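Local coordinates for protein putative aspartate aminotransferase (Thermus thermophilus, PDB 1IUG) that probably transfers amino groups between amino acids and 2-oxo acids as a pyridoxal 5'-phosphate-dependent aminotransferase of class V, with aspartate a likely substrate, at residues 209-212 with 216-219; 74-79 with 205-210; 55-60 with 230-235; 146-151 with 175-180; 41-46 with 51-56. All blocks are in the same frame, centred on the assembly; numbering follows the deposited sequence.

Contact 1. Residues 209-212 with 216-219; sequences RGYY and AREL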
# COMPACT_ATOMS: atom_id res chain seq x y z
N ARG A 209 -8.78 10.73 12.36
CA ARG A 209 -7.49 10.85 13.03
C ARG A 209 -6.35 10.12 12.31
O ARG A 209 -6.56 9.10 11.64
CB ARG A 209 -7.70 10.54 14.53
CG ARG A 209 -6.58 10.10 15.45
CD ARG A 209 -5.95 8.78 15.10
NE ARG A 209 -5.56 8.07 16.31
CZ ARG A 209 -6.40 7.66 17.27
NH1 ARG A 209 -7.70 7.89 17.16
NH2 ARG A 209 -5.94 6.99 18.31
N GLY A 210 -5.16 10.73 12.34
CA GLY A 210 -3.99 10.19 11.66
C GLY A 210 -3.75 11.03 10.41
O GLY A 210 -4.36 12.09 10.26
N TYR A 211 -2.84 10.61 9.52
CA TYR A 211 -2.61 11.38 8.30
C TYR A 211 -2.90 10.58 7.03
O TYR A 211 -3.90 10.83 6.35
CB TYR A 211 -1.20 11.99 8.24
CG TYR A 211 -1.10 13.03 7.15
CD1 TYR A 211 -1.59 14.32 7.35
CD2 TYR A 211 -0.58 12.72 5.89
CE1 TYR A 211 -1.59 15.26 6.33
CE2 TYR A 211 -0.58 13.65 4.86
CZ TYR A 211 -1.09 14.92 5.09
OH TYR A 211 -1.13 15.83 4.06
N TYR A 212 -2.03 9.63 6.70
CA TYR A 212 -2.21 8.79 5.51
C TYR A 212 -3.50 7.99 5.61
O TYR A 212 -4.18 7.78 4.60
CB TYR A 212 -1.04 7.82 5.35
CG TYR A 212 -1.12 6.91 4.13
CD1 TYR A 212 -0.62 7.33 2.90
CD2 TYR A 212 -1.65 5.62 4.23
CE1 TYR A 212 -0.64 6.47 1.78
CE2 TYR A 212 -1.68 4.76 3.13
CZ TYR A 212 -1.17 5.19 1.91
OH TYR A 212 -1.16 4.34 0.83
N ALA A 216 -11.67 10.44 6.90
CA ALA A 216 -12.50 11.59 6.54
C ALA A 216 -12.14 12.13 5.17
O ALA A 216 -13.03 12.36 4.35
CB ALA A 216 -12.40 12.69 7.59
N ARG A 217 -10.86 12.39 4.89
CA ARG A 217 -10.61 12.87 3.54
C ARG A 217 -10.53 11.84 2.43
O ARG A 217 -10.63 12.19 1.26
CB ARG A 217 -9.68 14.11 3.42
CG ARG A 217 -8.35 14.06 2.65
CD ARG A 217 -7.28 13.15 3.18
NE ARG A 217 -6.19 14.04 3.62
CZ ARG A 217 -5.51 13.93 4.76
NH1 ARG A 217 -5.77 12.94 5.60
NH2 ARG A 217 -4.66 14.87 5.11
N GLU A 218 -10.47 10.57 2.81
CA GLU A 218 -10.50 9.50 1.82
C GLU A 218 -11.97 9.40 1.41
O GLU A 218 -12.28 9.33 0.22
CB GLU A 218 -10.04 8.16 2.41
CG GLU A 218 -8.53 7.94 2.43
CD GLU A 218 -7.90 7.73 1.06
OE1 GLU A 218 -8.58 7.90 0.02
OE2 GLU A 218 -6.70 7.39 1.02
N LEU A 219 -12.87 9.46 2.39
CA LEU A 219 -14.32 9.39 2.15
C LEU A 219 -14.73 10.54 1.24
O LEU A 219 -15.41 10.33 0.24
CB LEU A 219 -15.09 9.48 3.48
CG LEU A 219 -16.58 9.10 3.56
CD1 LEU A 219 -17.45 10.19 2.97
CD2 LEU A 219 -16.83 7.77 2.89
O HOH W 1 -5.09 13.93 8.55
O HOH W 2 -5.18 6.02 2.96

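Contact 2. Residues 74-79 with 205-210; sequences PGERVL and RLKPRG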
# COMPACT_ATOMS: atom_id res chain seq x y z
N PRO A 74 -8.53 8.26 21.76
CA PRO A 74 -7.63 7.86 22.85
C PRO A 74 -8.33 7.87 24.21
O PRO A 74 -9.07 8.80 24.52
CB PRO A 74 -6.52 8.91 22.78
CG PRO A 74 -6.47 9.24 21.33
CD PRO A 74 -7.93 9.36 20.98
N GLY A 75 -8.09 6.83 25.00
CA GLY A 75 -8.69 6.74 26.31
C GLY A 75 -9.97 5.91 26.39
O GLY A 75 -10.38 5.52 27.48
N GLU A 76 -10.58 5.63 25.24
CA GLU A 76 -11.81 4.84 25.21
C GLU A 76 -11.63 3.36 25.56
O GLU A 76 -10.59 2.76 25.26
CB GLU A 76 -12.53 4.99 23.87
CG GLU A 76 -13.03 6.39 23.58
CD GLU A 76 -14.10 6.42 22.50
OE1 GLU A 76 -13.93 7.12 21.48
OE2 GLU A 76 -15.13 5.74 22.69
N ARG A 77 -12.65 2.81 26.20
CA ARG A 77 -12.71 1.42 26.65
C ARG A 77 -13.11 0.45 25.53
O ARG A 77 -14.20 0.57 24.96
CB ARG A 77 -13.77 1.32 27.76
CG ARG A 77 -13.29 1.25 29.20
CD ARG A 77 -12.44 0.03 29.51
NE ARG A 77 -12.57 -0.33 30.92
CZ ARG A 77 -12.43 -1.56 31.42
NH1 ARG A 77 -12.15 -2.58 30.62
NH2 ARG A 77 -12.59 -1.77 32.72
N VAL A 78 -12.25 -0.52 25.23
CA VAL A 78 -12.57 -1.51 24.19
C VAL A 78 -12.26 -2.93 24.64
O VAL A 78 -11.28 -3.19 25.34
CB VAL A 78 -11.85 -1.24 22.84
CG1 VAL A 78 -12.30 0.09 22.25
CG2 VAL A 78 -10.34 -1.30 23.01
N LEU A 79 -13.14 -3.84 24.25
CA LEU A 79 -13.00 -5.24 24.59
C LEU A 79 -12.45 -6.00 23.38
O LEU A 79 -13.02 -5.93 22.29
CB LEU A 79 -14.36 -5.79 25.02
CG LEU A 79 -14.51 -7.25 25.42
CD1 LEU A 79 -13.49 -7.63 26.47
CD2 LEU A 79 -15.93 -7.47 25.94
N ARG A 205 -20.53 8.26 13.33
CA ARG A 205 -19.68 8.15 14.52
C ARG A 205 -18.19 8.39 14.20
O ARG A 205 -17.34 8.25 15.08
CB ARG A 205 -19.84 6.75 15.11
CG ARG A 205 -21.26 6.37 15.52
CD ARG A 205 -21.80 7.29 16.60
NE ARG A 205 -21.13 7.03 17.87
CZ ARG A 205 -21.39 5.99 18.67
NH1 ARG A 205 -22.33 5.11 18.33
NH2 ARG A 205 -20.68 5.81 19.77
N LEU A 206 -17.89 8.75 12.96
CA LEU A 206 -16.50 8.95 12.53
C LEU A 206 -15.65 9.93 13.35
O LEU A 206 -16.00 11.09 13.53
CB LEU A 206 -16.47 9.34 11.05
CG LEU A 206 -15.21 8.95 10.29
CD1 LEU A 206 -15.06 7.44 10.29
CD2 LEU A 206 -15.27 9.48 8.87
N LYS A 207 -14.52 9.42 13.86
CA LYS A 207 -13.56 10.19 14.65
C LYS A 207 -12.27 10.29 13.83
O LYS A 207 -11.28 9.63 14.14
CB LYS A 207 -13.23 9.46 15.96
CG LYS A 207 -14.34 9.26 16.98
CD LYS A 207 -14.94 10.56 17.48
CE LYS A 207 -16.04 10.33 18.52
NZ LYS A 207 -16.29 8.90 18.84
N PRO A 208 -12.25 11.14 12.78
CA PRO A 208 -11.09 11.32 11.90
C PRO A 208 -9.78 11.54 12.66
O PRO A 208 -9.68 12.45 13.49
CB PRO A 208 -11.46 12.56 11.09
CG PRO A 208 -12.95 12.47 11.02
CD PRO A 208 -13.30 12.11 12.44
N ARG A 209 -8.78 10.73 12.36
CA ARG A 209 -7.49 10.85 13.03
C ARG A 209 -6.35 10.12 12.31
O ARG A 209 -6.56 9.10 11.64
CB ARG A 209 -7.70 10.54 14.53
CG ARG A 209 -6.58 10.10 15.45
CD ARG A 209 -5.95 8.78 15.10
NE ARG A 209 -5.56 8.07 16.31
CZ ARG A 209 -6.40 7.66 17.27
NH1 ARG A 209 -7.70 7.89 17.16
NH2 ARG A 209 -5.94 6.99 18.31
N GLY A 210 -5.16 10.73 12.34
CA GLY A 210 -3.99 10.19 11.66
C GLY A 210 -3.75 11.03 10.41
O GLY A 210 -4.36 12.09 10.26

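Contact 3. Residues 55-60 with 230-235; sequences ILTGSG and TPAINL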
# COMPACT_ATOMS: atom_id res chain seq x y z
N ILE A 55 -11.25 2.17 -0.27
CA ILE A 55 -10.12 1.41 -0.81
C ILE A 55 -8.82 2.08 -0.39
O ILE A 55 -8.57 3.25 -0.72
CB ILE A 55 -10.18 1.36 -2.35
CG1 ILE A 55 -11.50 0.72 -2.81
CG2 ILE A 55 -8.97 0.60 -2.90
CD1 ILE A 55 -11.63 0.61 -4.30
N LEU A 56 -7.99 1.35 0.34
CA LEU A 56 -6.71 1.87 0.82
C LEU A 56 -5.56 1.12 0.18
O LEU A 56 -5.63 -0.10 -0.02
CB LEU A 56 -6.61 1.72 2.34
CG LEU A 56 -7.74 2.30 3.20
CD1 LEU A 56 -7.41 2.06 4.66
CD2 LEU A 56 -7.93 3.79 2.94
N THR A 57 -4.50 1.85 -0.15
CA THR A 57 -3.33 1.24 -0.76
C THR A 57 -2.39 0.80 0.36
O THR A 57 -1.76 1.62 1.02
CB THR A 57 -2.65 2.21 -1.75
OG1 THR A 57 -3.56 2.49 -2.82
CG2 THR A 57 -1.38 1.60 -2.33
N GLY A 58 -2.38 -0.50 0.60
CA GLY A 58 -1.56 -1.09 1.65
C GLY A 58 -2.10 -2.47 1.96
O GLY A 58 -3.06 -2.91 1.33
N SER A 59 -1.51 -3.17 2.93
CA SER A 59 -1.98 -4.51 3.28
C SER A 59 -3.22 -4.48 4.17
O SER A 59 -3.69 -3.41 4.57
CB SER A 59 -0.87 -5.33 3.93
OG SER A 59 -0.59 -4.87 5.24
N GLY A 60 -3.74 -5.66 4.48
CA GLY A 60 -4.92 -5.78 5.32
C GLY A 60 -4.74 -5.15 6.69
O GLY A 60 -5.67 -4.54 7.22
N THR A 230 -2.25 8.75 -4.58
CA THR A 230 -2.30 7.90 -5.76
C THR A 230 -2.65 6.48 -5.31
O THR A 230 -2.00 5.92 -4.43
CB THR A 230 -0.97 7.87 -6.51
OG1 THR A 230 -0.55 9.21 -6.78
CG2 THR A 230 -1.12 7.13 -7.84
N PRO A 231 -3.73 5.92 -5.87
CA PRO A 231 -4.14 4.56 -5.50
C PRO A 231 -3.48 3.53 -6.41
O PRO A 231 -3.04 3.86 -7.52
CB PRO A 231 -5.64 4.60 -5.74
CG PRO A 231 -5.72 5.40 -7.02
CD PRO A 231 -4.71 6.53 -6.79
N ALA A 232 -3.39 2.29 -5.94
CA ALA A 232 -2.83 1.21 -6.75
C ALA A 232 -3.95 0.84 -7.73
O ALA A 232 -4.60 -0.21 -7.61
CB ALA A 232 -2.45 0.02 -5.87
N ILE A 233 -4.18 1.74 -8.69
CA ILE A 233 -5.23 1.62 -9.69
C ILE A 233 -5.23 0.32 -10.49
O ILE A 233 -6.29 -0.17 -10.89
CB ILE A 233 -5.21 2.86 -10.65
CG1 ILE A 233 -6.46 2.90 -11.52
CG2 ILE A 233 -3.94 2.87 -11.49
CD1 ILE A 233 -7.75 3.13 -10.74
N ASN A 234 -4.05 -0.26 -10.70
CA ASN A 234 -3.91 -1.52 -11.44
C ASN A 234 -4.60 -2.65 -10.66
O ASN A 234 -5.28 -3.49 -11.24
CB ASN A 234 -2.43 -1.87 -11.63
CG ASN A 234 -1.63 -0.73 -12.24
OD1 ASN A 234 -1.52 0.35 -11.66
ND2 ASN A 234 -1.07 -0.97 -13.42
N LEU A 235 -4.37 -2.67 -9.35
CA LEU A 235 -4.97 -3.68 -8.47
C LEU A 235 -6.48 -3.45 -8.35
O LEU A 235 -7.24 -4.40 -8.26
CB LEU A 235 -4.32 -3.63 -7.09
CG LEU A 235 -2.82 -3.89 -7.00
CD1 LEU A 235 -2.39 -3.88 -5.54
CD2 LEU A 235 -2.47 -5.23 -7.62

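Contact 4. Residues 146-151 with 175-180; sequences AFKEKN and GVDAAA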
# COMPACT_ATOMS: atom_id res chain seq x y z
N ALA A 146 -25.00 -9.62 21.64
CA ALA A 146 -24.84 -9.87 23.07
C ALA A 146 -24.13 -8.64 23.65
O ALA A 146 -24.49 -8.15 24.73
CB ALA A 146 -24.01 -11.12 23.31
N PHE A 147 -23.16 -8.13 22.90
CA PHE A 147 -22.40 -6.94 23.31
C PHE A 147 -23.28 -5.69 23.22
O PHE A 147 -23.23 -4.82 24.09
CB PHE A 147 -21.17 -6.78 22.40
CG PHE A 147 -20.36 -5.55 22.69
CD1 PHE A 147 -19.45 -5.52 23.75
CD2 PHE A 147 -20.49 -4.42 21.90
CE1 PHE A 147 -18.69 -4.39 24.02
CE2 PHE A 147 -19.73 -3.27 22.15
CZ PHE A 147 -18.83 -3.26 23.21
N LYS A 148 -24.08 -5.60 22.15
CA LYS A 148 -24.98 -4.48 21.92
C LYS A 148 -26.07 -4.35 23.00
O LYS A 148 -26.53 -3.25 23.30
CB LYS A 148 -25.67 -4.61 20.56
CG LYS A 148 -24.86 -4.19 19.33
CD LYS A 148 -24.46 -2.72 19.39
CE LYS A 148 -23.67 -2.28 18.14
NZ LYS A 148 -23.47 -3.34 17.12
N GLU A 149 -26.51 -5.49 23.54
CA GLU A 149 -27.54 -5.50 24.58
C GLU A 149 -27.08 -4.76 25.83
O GLU A 149 -27.86 -4.06 26.46
CB GLU A 149 -27.92 -6.93 24.97
CG GLU A 149 -28.90 -7.61 24.02
CD GLU A 149 -29.34 -8.99 24.49
OE1 GLU A 149 -29.19 -9.30 25.70
OE2 GLU A 149 -29.86 -9.76 23.65
N LYS A 150 -25.81 -4.94 26.16
CA LYS A 150 -25.22 -4.31 27.33
C LYS A 150 -24.56 -2.97 27.00
O LYS A 150 -24.28 -2.16 27.89
CB LYS A 150 -24.21 -5.26 27.98
CG LYS A 150 -24.83 -6.54 28.54
CD LYS A 150 -25.87 -6.21 29.62
CE LYS A 150 -26.53 -7.46 30.21
NZ LYS A 150 -26.05 -8.74 29.64
N ASN A 151 -24.30 -2.74 25.71
CA ASN A 151 -23.67 -1.50 25.26
C ASN A 151 -24.41 -0.97 24.02
O ASN A 151 -23.89 -1.03 22.90
CB ASN A 151 -22.19 -1.73 24.93
CG ASN A 151 -21.42 -2.31 26.09
OD1 ASN A 151 -20.97 -1.59 26.98
ND2 ASN A 151 -21.26 -3.63 26.10
N GLY A 175 -25.07 -7.00 12.79
CA GLY A 175 -24.78 -6.20 13.97
C GLY A 175 -23.39 -5.60 13.96
O GLY A 175 -22.95 -5.02 14.95
N VAL A 176 -22.68 -5.73 12.84
CA VAL A 176 -21.33 -5.19 12.71
C VAL A 176 -21.36 -3.78 12.15
O VAL A 176 -22.00 -3.52 11.13
CB VAL A 176 -20.46 -6.11 11.83
CG1 VAL A 176 -19.05 -5.54 11.69
CG2 VAL A 176 -20.40 -7.51 12.44
N ASP A 177 -20.67 -2.86 12.82
CA ASP A 177 -20.64 -1.47 12.38
C ASP A 177 -19.55 -1.17 11.35
O ASP A 177 -19.74 -0.34 10.46
CB ASP A 177 -20.49 -0.54 13.58
CG ASP A 177 -21.62 -0.71 14.58
OD1 ASP A 177 -22.76 -0.34 14.24
OD2 ASP A 177 -21.37 -1.24 15.68
N ALA A 178 -18.42 -1.85 11.47
CA ALA A 178 -17.31 -1.64 10.54
C ALA A 178 -16.51 -2.92 10.36
O ALA A 178 -16.43 -3.75 11.27
CB ALA A 178 -16.41 -0.51 11.04
N ALA A 179 -15.90 -3.06 9.19
CA ALA A 179 -15.12 -4.24 8.89
C ALA A 179 -13.91 -3.92 8.01
O ALA A 179 -13.89 -2.92 7.30
CB ALA A 179 -16.00 -5.29 8.21
N ALA A 180 -12.90 -4.78 8.09
CA ALA A 180 -11.69 -4.61 7.29
C ALA A 180 -11.40 -5.91 6.55
O ALA A 180 -11.68 -7.01 7.04
CB ALA A 180 -10.51 -4.24 8.18

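Contact 5. Residues 41-46 with 51-56; sequences GLLREA and GEVLIL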
# COMPACT_ATOMS: atom_id res chain seq x y z
N GLY A 41 -18.69 0.42 -5.56
CA GLY A 41 -20.02 -0.16 -5.61
C GLY A 41 -20.10 -1.67 -5.48
O GLY A 41 -21.00 -2.19 -4.83
N LEU A 42 -19.16 -2.37 -6.10
CA LEU A 42 -19.13 -3.83 -6.03
C LEU A 42 -18.75 -4.32 -4.62
O LEU A 42 -19.32 -5.29 -4.12
CB LEU A 42 -18.18 -4.39 -7.09
CG LEU A 42 -18.64 -4.18 -8.54
CD1 LEU A 42 -17.55 -4.60 -9.50
CD2 LEU A 42 -19.94 -4.96 -8.80
N LEU A 43 -17.79 -3.65 -3.99
CA LEU A 43 -17.35 -4.02 -2.65
C LEU A 43 -18.49 -3.76 -1.67
O LEU A 43 -18.62 -4.42 -0.64
CB LEU A 43 -16.11 -3.21 -2.26
CG LEU A 43 -14.81 -3.69 -2.92
CD1 LEU A 43 -13.76 -2.59 -2.91
CD2 LEU A 43 -14.31 -4.93 -2.19
N ARG A 44 -19.31 -2.78 -2.04
CA ARG A 44 -20.49 -2.35 -1.30
C ARG A 44 -21.46 -3.54 -1.23
O ARG A 44 -21.96 -3.88 -0.16
CB ARG A 44 -21.11 -1.19 -2.08
CG ARG A 44 -21.34 0.08 -1.32
CD ARG A 44 -22.32 -0.08 -0.20
NE ARG A 44 -23.69 -0.02 -0.71
CZ ARG A 44 -24.15 0.90 -1.57
NH1 ARG A 44 -23.36 1.86 -2.03
NH2 ARG A 44 -25.42 0.85 -1.96
N GLU A 45 -21.68 -4.17 -2.38
CA GLU A 45 -22.56 -5.34 -2.47
C GLU A 45 -21.92 -6.53 -1.77
O GLU A 45 -22.60 -7.29 -1.09
CB GLU A 45 -22.79 -5.72 -3.93
CG GLU A 45 -23.59 -4.74 -4.75
CD GLU A 45 -23.77 -5.21 -6.19
OE1 GLU A 45 -23.90 -6.44 -6.41
OE2 GLU A 45 -23.78 -4.36 -7.10
N ALA A 46 -20.62 -6.71 -1.98
CA ALA A 46 -19.88 -7.82 -1.37
C ALA A 46 -19.97 -7.79 0.15
O ALA A 46 -20.11 -8.84 0.78
CB ALA A 46 -18.43 -7.79 -1.83
N GLY A 51 -23.79 1.33 3.72
CA GLY A 51 -22.76 2.32 3.97
C GLY A 51 -21.76 2.50 2.84
O GLY A 51 -22.09 2.36 1.67
N GLU A 52 -20.51 2.81 3.21
CA GLU A 52 -19.45 3.04 2.23
C GLU A 52 -18.25 2.14 2.45
O GLU A 52 -17.94 1.76 3.58
CB GLU A 52 -18.98 4.50 2.30
CG GLU A 52 -20.05 5.56 2.11
CD GLU A 52 -20.56 5.66 0.67
OE1 GLU A 52 -19.89 5.17 -0.26
OE2 GLU A 52 -21.64 6.25 0.48
N VAL A 53 -17.58 1.79 1.36
CA VAL A 53 -16.38 0.97 1.44
C VAL A 53 -15.24 1.82 0.89
O VAL A 53 -15.34 2.39 -0.20
CB VAL A 53 -16.50 -0.34 0.63
CG1 VAL A 53 -15.26 -1.20 0.84
CG2 VAL A 53 -17.76 -1.11 1.05
N LEU A 54 -14.18 1.96 1.69
CA LEU A 54 -13.02 2.74 1.28
C LEU A 54 -11.88 1.82 0.85
O LEU A 54 -11.60 0.80 1.49
CB LEU A 54 -12.57 3.65 2.43
CG LEU A 54 -13.59 4.71 2.85
CD1 LEU A 54 -13.09 5.46 4.07
CD2 LEU A 54 -13.86 5.66 1.70
N ILE A 55 -11.25 2.17 -0.27
CA ILE A 55 -10.12 1.41 -0.81
C ILE A 55 -8.82 2.08 -0.39
O ILE A 55 -8.57 3.25 -0.72
CB ILE A 55 -10.18 1.36 -2.35
CG1 ILE A 55 -11.50 0.72 -2.81
CG2 ILE A 55 -8.97 0.60 -2.90
CD1 ILE A 55 -11.63 0.61 -4.30
N LEU A 56 -7.99 1.35 0.34
CA LEU A 56 -6.71 1.87 0.82
C LEU A 56 -5.56 1.12 0.18
O LEU A 56 -5.63 -0.10 -0.02
CB LEU A 56 -6.61 1.72 2.34
CG LEU A 56 -7.74 2.30 3.20
CD1 LEU A 56 -7.41 2.06 4.66
CD2 LEU A 56 -7.93 3.79 2.94
O HOH W 3 -21.06 3.51 -2.37

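Contact 1. Residues 209-212 with 216-219
A cation-pi pair between Arg217 and Tyr211 ties the first turn of helix 215-222 to the loop in front of it, at the subunit interface of this class V aminotransferase. The guanidinium lies over one face of the phenol ring, with CZ of Arg217 4.6 Å from the ring centroid of Tyr211 and 17° off the ring normal. It does not lie flat: the two planes are 69° apart, and one end leads, NH2 of Arg217 coming to 3.3 Å from CE1 of Tyr211. Bends at chi2 and chi3 bring the arginine chain round to the ring. NH1 of Arg217 lies 2.9 Å from the carbonyl O of Tyr211; it donates to a water that in turn donates to Gly210 O. A leucine in place of Arg217 would probably leave the Tyr211 face without its cation and that water without one of its anchors. The phenol itself is held from its far end, where Tyr211 OH bonds Glu92 of the second subunit. CB of Tyr212 points away from the helix, and its OH is bonded to Thr57 O of its own chain and to Ser59 N of the second subunit. Glu218, with CB directed at the loop and OE1 bonded to Gln222 and Ala228, reaches the loop through a second water, which donates to Tyr212 O at 2.6 Å and to Glu218 OE2 at 2.8 Å.

Contact 2. Residues 74-79 with 205-210
Pro74 and Arg209 approach from opposite directions where two surface loops of the aminotransferase fold meet, one of them leading into strand 77-82 of the seven-stranded mixed sheet. The other follows helix 200-204 on the way to helix 215-222. The guanidinium of Arg209 meets the proline ring obliquely, through its terminal nitrogens: NH2 of Arg209 is 3.8 Å from CG of Pro74, and CD of Pro74 lies 4.1 Å from both NH1 and NH2 of Arg209. CG of Arg209 stands opposite the backbone N (chi1 158°), and bends at chi2 and chi3 carry the group across to the proline. Its rotation is probably fixed by NH1, which bonds Phe72 O just ahead of the 74-79 segment, so that Arg209 grips that loop by a polar bond as well as by van der Waals contact.

Glu76 and Lys207 form the second pair, their chains slanting across each other with both CB atoms directed into the contact. The glutamate is extended beyond CG, whereas the lysine is bent at chi2. Their charges make only a long salt bridge at this partly exposed site. The carboxylate has a firmer partner in its own loop, since OE1 accepts the backbone N-H of Ala73. That same oxygen faces the lysine, with Glu76 OE1 4.0 Å from Lys207 NZ.

Contact 3. Residues 55-60 with 230-235
The end of strand 52-57 passes close to the loop entering helix 233-246, with CA of Thr57 5.8 Å from CA of Pro231. Thr57 carries the contact, its CB directed at the loop and its two branches used differently. The hydroxyl branch, beside the backbone N at chi1 -63°, accepts the backbone N-H of Ala232: N of Ala232 to OG1 of Thr57 is 3.1 Å, with a moderately bent angle of 148° at the hydrogen. The same oxygen rests against the proline, OG1 of Thr57 lying 3.4 Å from CA of Pro231. The methyl branch meets the next residue, CG2 of Thr57 being 4.0 Å from CB of Ala232. Ala232 thus touches the threonine by its amide and its methyl together. It is the centre of an inverse gamma turn and occupies the N-cap position of the helix, so a single threonine hydroxyl anchors the turn by which the chain enters helix 233-246.

Residues flanking the contact bind the cofactor. Thr230 bonds the pyridoxal-lysine of the second subunit through OG1, while Ser59 OG and Gly60 N bond phosphate oxygens of the cofactor in their own chain. Ser59 is itself an N-cap, placed right before helix 60-71. A strand leading through a glycine-rich turn into a helix whose N-terminus holds the cofactor phosphate is the phosphate-binding arrangement of fold-type I pyridoxal phosphate enzymes, here joined to a dimer-shared active site.

Contact 4. Residues 146-151 with 175-180
Lys148 reaches from helix 140-150 to the loop that precedes strand 178-182, and its ammonium group makes the contact with Asp177 and Gly175. CB leaves the helix toward that loop. CG stands opposite the carbonyl carbon and beside the backbone N (chi1 -80°), and a bend at chi2 turns the chain before it runs straight through CD. On the way the side chain rests on Val156 of strand 155-159. CE is the first atom to meet the aspartate, 3.5 Å from OD2 of Asp177. As modelled, chi4 is eclipsed (1°), so the exact place of NZ is doubtful; NZ of Lys148 lies 3.3 Å from OD2 of Asp177, a salt bridge whose hydrogen bond is weak. The lysine and aspartate side chains arrive from opposite directions. NZ of Lys148 is nearer still to a backbone oxygen, 2.8 Å from O of Gly175, but at a poor angle for hydrogen bonding.

The carboxylate is shared with other partners. Its OD2 also accepts the backbone N-H of Val156, and its OD1 forms a salt bridge with Arg201, so Asp177 sits between two cations and an amide of the neighbouring strand. Such surroundings would be expected to stabilise the buried carboxylate in its charged form. The lysine adds its positive charge to a site already bound by firmer contacts, joining the helix electrostatically to the entrance of a central strand.

Contact 5. Residues 41-46 with 51-56
Helix 30-47 packs over strand 52-57, an outermost strand of the seven-stranded sheet, into which the chain turns back after a short connection; the axes of the short segments are 7.6 Å apart at closest approach, their N-to-C directions at 123°. The apolar contacts form the buried part. CB of Leu43 lies 3.8 Å from CG1 of Val53, and its tip reaches farther along the strand, CD1 of Leu43 coming to 4.0 Å from CG1 of Ile55. The leucine and isoleucine side chains cross at about a right angle, and both also touch Phe195 on the adjoining strand. Val53 divides its branches between two helix residues. With CG1 anti to the backbone N (chi1 -176°) and packed on Leu43, its CG2 is left to rest on the helix backbone, 3.8 Å from CA of Arg44.

Polar and charged groups gather at the partly exposed margin. The aliphatic part of Arg44 lies against the carbonyl just before the strand, CD of Arg44 being 3.1 Å from O of Gly51, and NE makes a weak hydrogen bond to Thr49 O in the connecting turn. An alanine here lacks CD and the guanidinium, which would probably leave the Gly51 carbonyl less covered, Thr49 O without its weak bond and the water link to Glu52 broken. Glu52 OE1 also has a direct salt bridge to Arg40. The water takes a weak bond in the guanidinium plane from Arg44 NH1 and donates to Glu52 OE1, each at 2.9 Å.

Overall arrangement
Along the chain contact 5 closes first; contact 4 falls within the span of contact 2, and contact 3 spans contacts 1, 2 and 4, starting on the strand where contact 5 ends. Contacts 2 to 5 all reach the seven-stranded sheet. Contacts 3 and 5 share strand 52-57, their centres 13 Å apart, whereas contacts 3 and 4 are 27 Å apart. Contact 1 shares Arg209 and Gly210 with contact 2, and its helix 215-222 packs on the strand of contact 5 through Leu219 and Leu54. Contacts 1 and 3 both touch the second subunit, linking the cofactor-binding end of strand 52-57 to the dimer interface, while contacts 2 and 4 lie farther along the sheet.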